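Local coordinates for L-amino acid deaminase (Proteus vulgaris, PDB 5I39), which probably oxidises L-amino acids with FAD as cofactor, as a membrane-bound deaminase of the FAD-dependent oxidoreductase family, at residues 76-86 / 178-189. Numbering follows the deposited sequence. Where two conformers were deposited one is given.
With FAD (flavin-adenine dinucleotide), chain B.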
loop_
_atom_site.group_PDB
_atom_site.type_symbol
_atom_site.label_atom_id
_atom_site.label_comp_id
_atom_site.label_asym_id
_atom_site.label_seq_id
_atom_site.Cartn_x
_atom_site.Cartn_y
_atom_site.Cartn_z
ATOM N N SER A 76 -6.356 2.365 -1.964
ATOM C CA SER A 76 -5.182 3.117 -2.373
ATOM C C SER A 76 -5.295 4.640 -2.236
ATOM O O SER A 76 -4.374 5.348 -2.636
ATOM C CB SER A 76 -4.800 2.723 -3.798
ATOM O OG SER A 76 -4.495 1.338 -3.870
ATOM N N SER A 77 -6.401 5.144 -1.686
ATOM C CA SER A 77 -6.462 6.535 -1.228
ATOM C C SER A 77 -6.963 6.664 0.210
ATOM O O SER A 77 -7.385 7.748 0.604
ATOM C CB SER A 77 -7.346 7.366 -2.164
ATOM O OG SER A 77 -8.678 6.883 -2.164
ATOM N N ARG A 78 -6.876 5.582 0.993
ATOM C CA ARG A 78 -7.461 5.543 2.342
ATOM C C ARG A 78 -6.493 5.044 3.419
ATOM O O ARG A 78 -6.882 4.835 4.571
ATOM C CB ARG A 78 -8.734 4.687 2.323
ATOM C CG ARG A 78 -9.803 5.225 1.382
ATOM C CD ARG A 78 -11.039 4.337 1.296
ATOM N NE ARG A 78 -11.986 4.600 2.378
ATOM C CZ ARG A 78 -12.769 5.678 2.475
ATOM N NH1 ARG A 78 -12.741 6.643 1.556
ATOM N NH2 ARG A 78 -13.587 5.800 3.516
ATOM N N PHE A 79 -5.227 4.908 3.057
ATOM C CA PHE A 79 -4.242 4.249 3.902
ATOM C C PHE A 79 -3.633 5.178 4.958
ATOM O O PHE A 79 -3.763 6.391 4.886
ATOM C CB PHE A 79 -3.169 3.603 3.018
ATOM C CG PHE A 79 -2.504 4.559 2.072
ATOM C CD1 PHE A 79 -1.514 5.408 2.526
ATOM C CD2 PHE A 79 -2.861 4.609 0.727
ATOM C CE1 PHE A 79 -0.888 6.294 1.674
ATOM C CE2 PHE A 79 -2.233 5.495 -0.136
ATOM C CZ PHE A 79 -1.239 6.329 0.338
ATOM N N TYR A 80 -2.950 4.584 5.928
ATOM C CA TYR A 80 -2.305 5.325 7.017
ATOM C C TYR A 80 -1.074 6.067 6.518
ATOM O O TYR A 80 -0.873 7.230 6.862
ATOM C CB TYR A 80 -1.923 4.391 8.162
ATOM C CG TYR A 80 -1.137 5.034 9.289
ATOM C CD1 TYR A 80 -1.513 6.259 9.842
ATOM C CD2 TYR A 80 -0.012 4.400 9.817
ATOM C CE1 TYR A 80 -0.791 6.831 10.882
ATOM C CE2 TYR A 80 0.708 4.960 10.864
ATOM C CZ TYR A 80 0.312 6.178 11.392
ATOM O OH TYR A 80 1.002 6.748 12.431
ATOM N N GLY A 81 -0.246 5.370 5.742
ATOM C CA GLY A 81 0.830 5.999 4.974
ATOM C C GLY A 81 2.259 5.719 5.359
ATOM O O GLY A 81 3.127 6.537 5.069
ATOM N N GLN A 82 2.523 4.566 5.967
ATOM C CA GLN A 82 3.894 4.195 6.311
ATOM C C GLN A 82 4.390 3.046 5.440
ATOM O O GLN A 82 3.648 2.107 5.133
ATOM C CB GLN A 82 4.027 3.865 7.800
ATOM C CG GLN A 82 3.274 2.638 8.287
ATOM C CD GLN A 82 3.340 2.485 9.796
ATOM O OE1 GLN A 82 4.237 3.029 10.452
ATOM N NE2 GLN A 82 2.401 1.737 10.359
ATOM N N ALA A 83 5.654 3.149 5.041
ATOM C CA ALA A 83 6.340 2.119 4.269
ATOM C C ALA A 83 7.430 1.550 5.159
ATOM O O ALA A 83 8.469 2.183 5.373
ATOM C CB ALA A 83 6.913 2.687 2.980
ATOM N N ILE A 84 7.167 0.367 5.711
ATOM C CA ILE A 84 8.019 -0.204 6.752
ATOM C C ILE A 84 8.335 -1.662 6.473
ATOM O O ILE A 84 7.534 -2.379 5.867
ATOM C CB ILE A 84 7.406 -0.042 8.175
ATOM C CG1 ILE A 84 6.193 -0.962 8.408
ATOM C CG2 ILE A 84 7.048 1.416 8.426
ATOM C CD1 ILE A 84 5.671 -0.951 9.832
ATOM N N SER A 85 9.510 -2.086 6.931
ATOM C CA SER A 85 9.856 -3.506 7.008
ATOM C C SER A 85 9.827 -4.049 8.437
ATOM O O SER A 85 10.031 -5.247 8.625
ATOM C CB SER A 85 11.239 -3.748 6.410
ATOM O OG SER A 85 12.241 -3.096 7.171
ATOM N N TYR A 86 9.540 -3.194 9.423
ATOM C CA TYR A 86 9.630 -3.562 10.844
ATOM C C TYR A 86 8.785 -4.791 11.171
ATOM O O TYR A 86 7.598 -4.820 10.853
ATOM C CB TYR A 86 9.182 -2.390 11.727
ATOM C CG TYR A 86 9.733 -2.397 13.137
ATOM C CD1 TYR A 86 11.102 -2.320 13.362
ATOM C CD2 TYR A 86 8.887 -2.400 14.250
ATOM C CE1 TYR A 86 11.619 -2.295 14.647
ATOM C CE2 TYR A 86 9.398 -2.372 15.540
ATOM C CZ TYR A 86 10.760 -2.323 15.729
ATOM O OH TYR A 86 11.272 -2.281 16.992
ATOM N N GLU A 178 13.390 2.422 12.780
ATOM C CA GLU A 178 13.564 2.109 11.368
ATOM C C GLU A 178 13.895 3.440 10.722
ATOM O O GLU A 178 13.000 4.207 10.346
ATOM C CB GLU A 178 12.304 1.474 10.787
ATOM C CG GLU A 178 12.423 1.120 9.313
ATOM C CD GLU A 178 11.308 0.236 8.795
ATOM O OE1 GLU A 178 10.676 -0.494 9.583
ATOM O OE2 GLU A 178 11.091 0.243 7.559
ATOM N N GLU A 179 15.190 3.738 10.643
ATOM C CA GLU A 179 15.635 5.087 10.285
ATOM C C GLU A 179 15.182 5.506 8.891
ATOM O O GLU A 179 14.925 6.680 8.648
ATOM C CB GLU A 179 17.156 5.227 10.417
ATOM C CG GLU A 179 17.634 6.652 10.120
ATOM C CD GLU A 179 19.010 6.992 10.660
ATOM O OE1 GLU A 179 19.811 6.080 10.917
ATOM O OE2 GLU A 179 19.306 8.198 10.808
ATOM N N ASP A 180 15.092 4.538 7.987
ATOM C CA ASP A 180 14.702 4.810 6.606
ATOM C C ASP A 180 13.247 4.459 6.301
ATOM O O ASP A 180 12.898 4.249 5.142
ATOM C CB ASP A 180 15.642 4.081 5.645
ATOM C CG ASP A 180 15.459 2.586 5.669
ATOM O OD1 ASP A 180 14.997 2.040 6.704
ATOM O OD2 ASP A 180 15.774 1.956 4.643
ATOM N N SER A 181 12.383 4.406 7.314
ATOM C CA SER A 181 10.967 4.167 7.047
ATOM C C SER A 181 10.444 5.238 6.098
ATOM O O SER A 181 10.869 6.399 6.153
ATOM C CB SER A 181 10.138 4.190 8.325
ATOM O OG SER A 181 10.062 5.502 8.855
ATOM N N GLY A 182 9.533 4.830 5.226
ATOM C CA GLY A 182 8.914 5.733 4.280
ATOM C C GLY A 182 7.599 6.292 4.761
ATOM O O GLY A 182 6.924 5.706 5.610
ATOM N N SER A 183 7.236 7.424 4.175
ATOM C CA SER A 183 5.954 8.073 4.378
ATOM C C SER A 183 5.387 8.436 3.017
ATOM O O SER A 183 6.118 8.921 2.163
ATOM C CB SER A 183 6.163 9.344 5.191
ATOM O OG SER A 183 4.983 10.117 5.298
ATOM N N PHE A 184 4.094 8.204 2.823
ATOM C CA PHE A 184 3.379 8.668 1.625
ATOM C C PHE A 184 1.962 9.033 2.036
ATOM O O PHE A 184 1.408 8.445 2.963
ATOM C CB PHE A 184 3.413 7.690 0.412
ATOM C CG PHE A 184 3.500 6.215 0.754
ATOM C CD1 PHE A 184 2.826 5.655 1.841
ATOM C CD2 PHE A 184 4.230 5.358 -0.072
ATOM C CE1 PHE A 184 2.923 4.299 2.121
ATOM C CE2 PHE A 184 4.322 4.002 0.204
ATOM C CZ PHE A 184 3.674 3.474 1.305
ATOM N N ASP A 185 1.390 10.012 1.344
ATOM C CA ASP A 185 0.119 10.601 1.766
ATOM C C ASP A 185 -0.998 10.124 0.838
ATOM O O ASP A 185 -0.882 10.253 -0.384
ATOM C CB ASP A 185 0.190 12.131 1.744
ATOM C CG ASP A 185 1.346 12.694 2.567
ATOM O OD1 ASP A 185 1.930 11.976 3.409
ATOM O OD2 ASP A 185 1.677 13.882 2.360
ATOM N N PRO A 186 -2.105 9.606 1.405
ATOM C CA PRO A 186 -3.145 9.008 0.562
ATOM C C PRO A 186 -3.952 9.984 -0.294
ATOM O O PRO A 186 -4.624 9.556 -1.225
ATOM C CB PRO A 186 -4.027 8.284 1.574
ATOM C CG PRO A 186 -3.862 9.064 2.827
ATOM C CD PRO A 186 -2.421 9.464 2.837
ATOM N N GLU A 187 -3.850 11.280 -0.016
ATOM C CA GLU A 187 -4.494 12.282 -0.853
ATOM C C GLU A 187 -3.743 12.518 -2.164
ATOM O O GLU A 187 -4.278 13.181 -3.053
ATOM C CB GLU A 187 -4.634 13.603 -0.099
ATOM C CG GLU A 187 -5.486 13.515 1.163
ATOM C CD GLU A 187 -4.789 12.868 2.349
ATOM O OE1 GLU A 187 -3.547 12.975 2.462
ATOM O OE2 GLU A 187 -5.491 12.235 3.164
ATOM N N VAL A 188 -2.517 11.995 -2.277
ATOM C CA VAL A 188 -1.642 12.287 -3.417
ATOM C C VAL A 188 -1.032 11.064 -4.108
ATOM O O VAL A 188 -1.087 10.978 -5.331
ATOM C CB VAL A 188 -0.490 13.236 -3.000
ATOM C CG1 VAL A 188 0.399 13.575 -4.191
ATOM C CG2 VAL A 188 -1.035 14.514 -2.384
ATOM N N ALA A 189 -0.424 10.150 -3.353
ATOM C CA ALA A 189 0.532 9.192 -3.932
ATOM C C ALA A 189 -0.005 8.390 -5.119
ATOM O O ALA A 189 0.605 8.379 -6.185
ATOM C CB ALA A 189 1.064 8.258 -2.860
HETATM P PA FAD B . -7.570 -0.953 -4.214
HETATM O O1A FAD B . -8.810 -1.135 -3.332
HETATM O O2A FAD B . -6.861 0.375 -4.025
HETATM O O5B FAD B . -7.929 -1.032 -5.761
HETATM C C5B FAD B . -8.654 -2.111 -6.333
HETATM C C4B FAD B . -9.523 -1.491 -7.411
HETATM O O4B FAD B . -10.165 -2.549 -8.152
HETATM C C3B FAD B . -10.635 -0.621 -6.822
HETATM O O3B FAD B . -10.485 0.724 -7.274
HETATM C C2B FAD B . -11.910 -1.318 -7.319
HETATM O O2B FAD B . -12.993 -0.408 -7.589
HETATM C C1B FAD B . -11.426 -2.059 -8.553
HETATM N N9A FAD B . -12.221 -3.226 -8.947
HETATM C C8A FAD B . -12.587 -4.232 -8.178
HETATM N N7A FAD B . -13.261 -5.175 -8.869
HETATM C C5A FAD B . -13.310 -4.715 -10.112
HETATM C C6A FAD B . -13.875 -5.187 -11.373
HETATM N N6A FAD B . -14.539 -6.360 -11.425
HETATM N N1A FAD B . -13.715 -4.433 -12.477
HETATM C C2A FAD B . -13.038 -3.277 -12.445
HETATM N N3A FAD B . -12.511 -2.765 -11.327
HETATM C C4A FAD B . -12.620 -3.444 -10.179
HETATM N N1 FAD B . -0.350 -0.147 3.105
HETATM C C2 FAD B . 0.866 0.336 3.378
HETATM O O2 FAD B . 1.818 -0.056 2.680
HETATM N N3 FAD B . 1.056 1.220 4.388
HETATM C C4 FAD B . 0.085 1.659 5.197
HETATM O O4 FAD B . 0.315 2.476 6.077
HETATM C C4X FAD B . -1.280 1.160 4.981
HETATM N N5 FAD B . -2.334 1.494 5.773
HETATM C C5X FAD B . -3.575 1.148 5.414
HETATM C C6 FAD B . -4.691 1.657 6.082
HETATM C C7 FAD B . -5.990 1.356 5.684
HETATM C C7M FAD B . -7.178 1.965 6.395
HETATM C C8 FAD B . -6.206 0.462 4.537
HETATM C C8M FAD B . -7.593 0.131 4.040
HETATM C C9 FAD B . -5.092 -0.066 3.882
HETATM C C9A FAD B . -3.794 0.236 4.276
HETATM N N10 FAD B . -2.679 -0.296 3.618
HETATM C C10 FAD B . -1.408 0.223 3.850
HETATM C "C1'" FAD B . -2.829 -1.262 2.548
HETATM C "C2'" FAD B . -2.895 -0.661 1.188
HETATM O "O2'" FAD B . -3.702 0.511 1.240
HETATM C "C3'" FAD B . -3.490 -1.716 0.261
HETATM O "O3'" FAD B . -2.801 -2.988 0.398
HETATM C "C4'" FAD B . -3.431 -1.327 -1.198
HETATM O "O4'" FAD B . -3.972 -0.005 -1.380
HETATM C "C5'" FAD B . -4.223 -2.325 -2.024
HETATM O "O5'" FAD B . -4.171 -1.864 -3.375
HETATM P P FAD B . -5.122 -2.577 -4.475
HETATM O O1P FAD B . -4.806 -1.937 -5.793
HETATM O O2P FAD B . -5.035 -4.080 -4.317
HETATM O O3P FAD B . -6.619 -2.224 -3.950
HETATM O O HOH W 1 -3.083 7.856 -2.856
HETATM O O HOH W 2 12.647 -2.479 9.861
#
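Ala83 and Gly182 form an antiparallel hydrogen-bonded pair, with Ala83 N to Gly182 O and Gly182 N to Ala83 O both at 2.9 Å, and Gln82 faces Ser183 as the adjoining non-hydrogen-bonded pair. Just beyond the ladder, Phe184 N donates to Gly81 O. Strand 182-183 also pairs with strand 117-123, so this short ladder joins the flavin-binding segment to the larger mixed sheet. Pro186 CB sits over the centre of one face of the Phe79 ring, 3.6 Å from its centroid, a CH-pi contact. CG of Phe79 lies between backbone N and carbonyl carbon (chi1 56°), which brings the ring to the proline while CB stays against the isoalloxazine. The Phe184 ring meets the Phe79 ring obliquely, with planes at 71°. At its far end, Phe184 CZ touches Ala83 CB at 3.7 Å. Met377 and Thr378 of helix 376-392 also touch the Phe184 side chain. Towards the other end of the contact, Glu178 reaches across with an extended side chain. Its OE2 accepts from Ser85 N at 2.9 Å through the syn lone pair, and also forms a salt bridge with Lys100. Glu178 OE1 lies 2.9 Å from Tyr86 N. Water 1 donates to both Ser76 O and Pro186 O, bridging the segments. On the cofactor side, Gly81 N and Gln82 N both donate to FAD O4, and Gln82 O accepts from FAD N3 at 2.8 Å. The same short run of backbone thus bonds to 182-184 and reads the pyrimidine edge of the flavin, which is consistent with the ladder fixing the direction of the two amides. These amides would be expected to polarise the C4=O bond and draw electron density from the neighbouring N5 region, probably making the oxidised flavin a better electron acceptor.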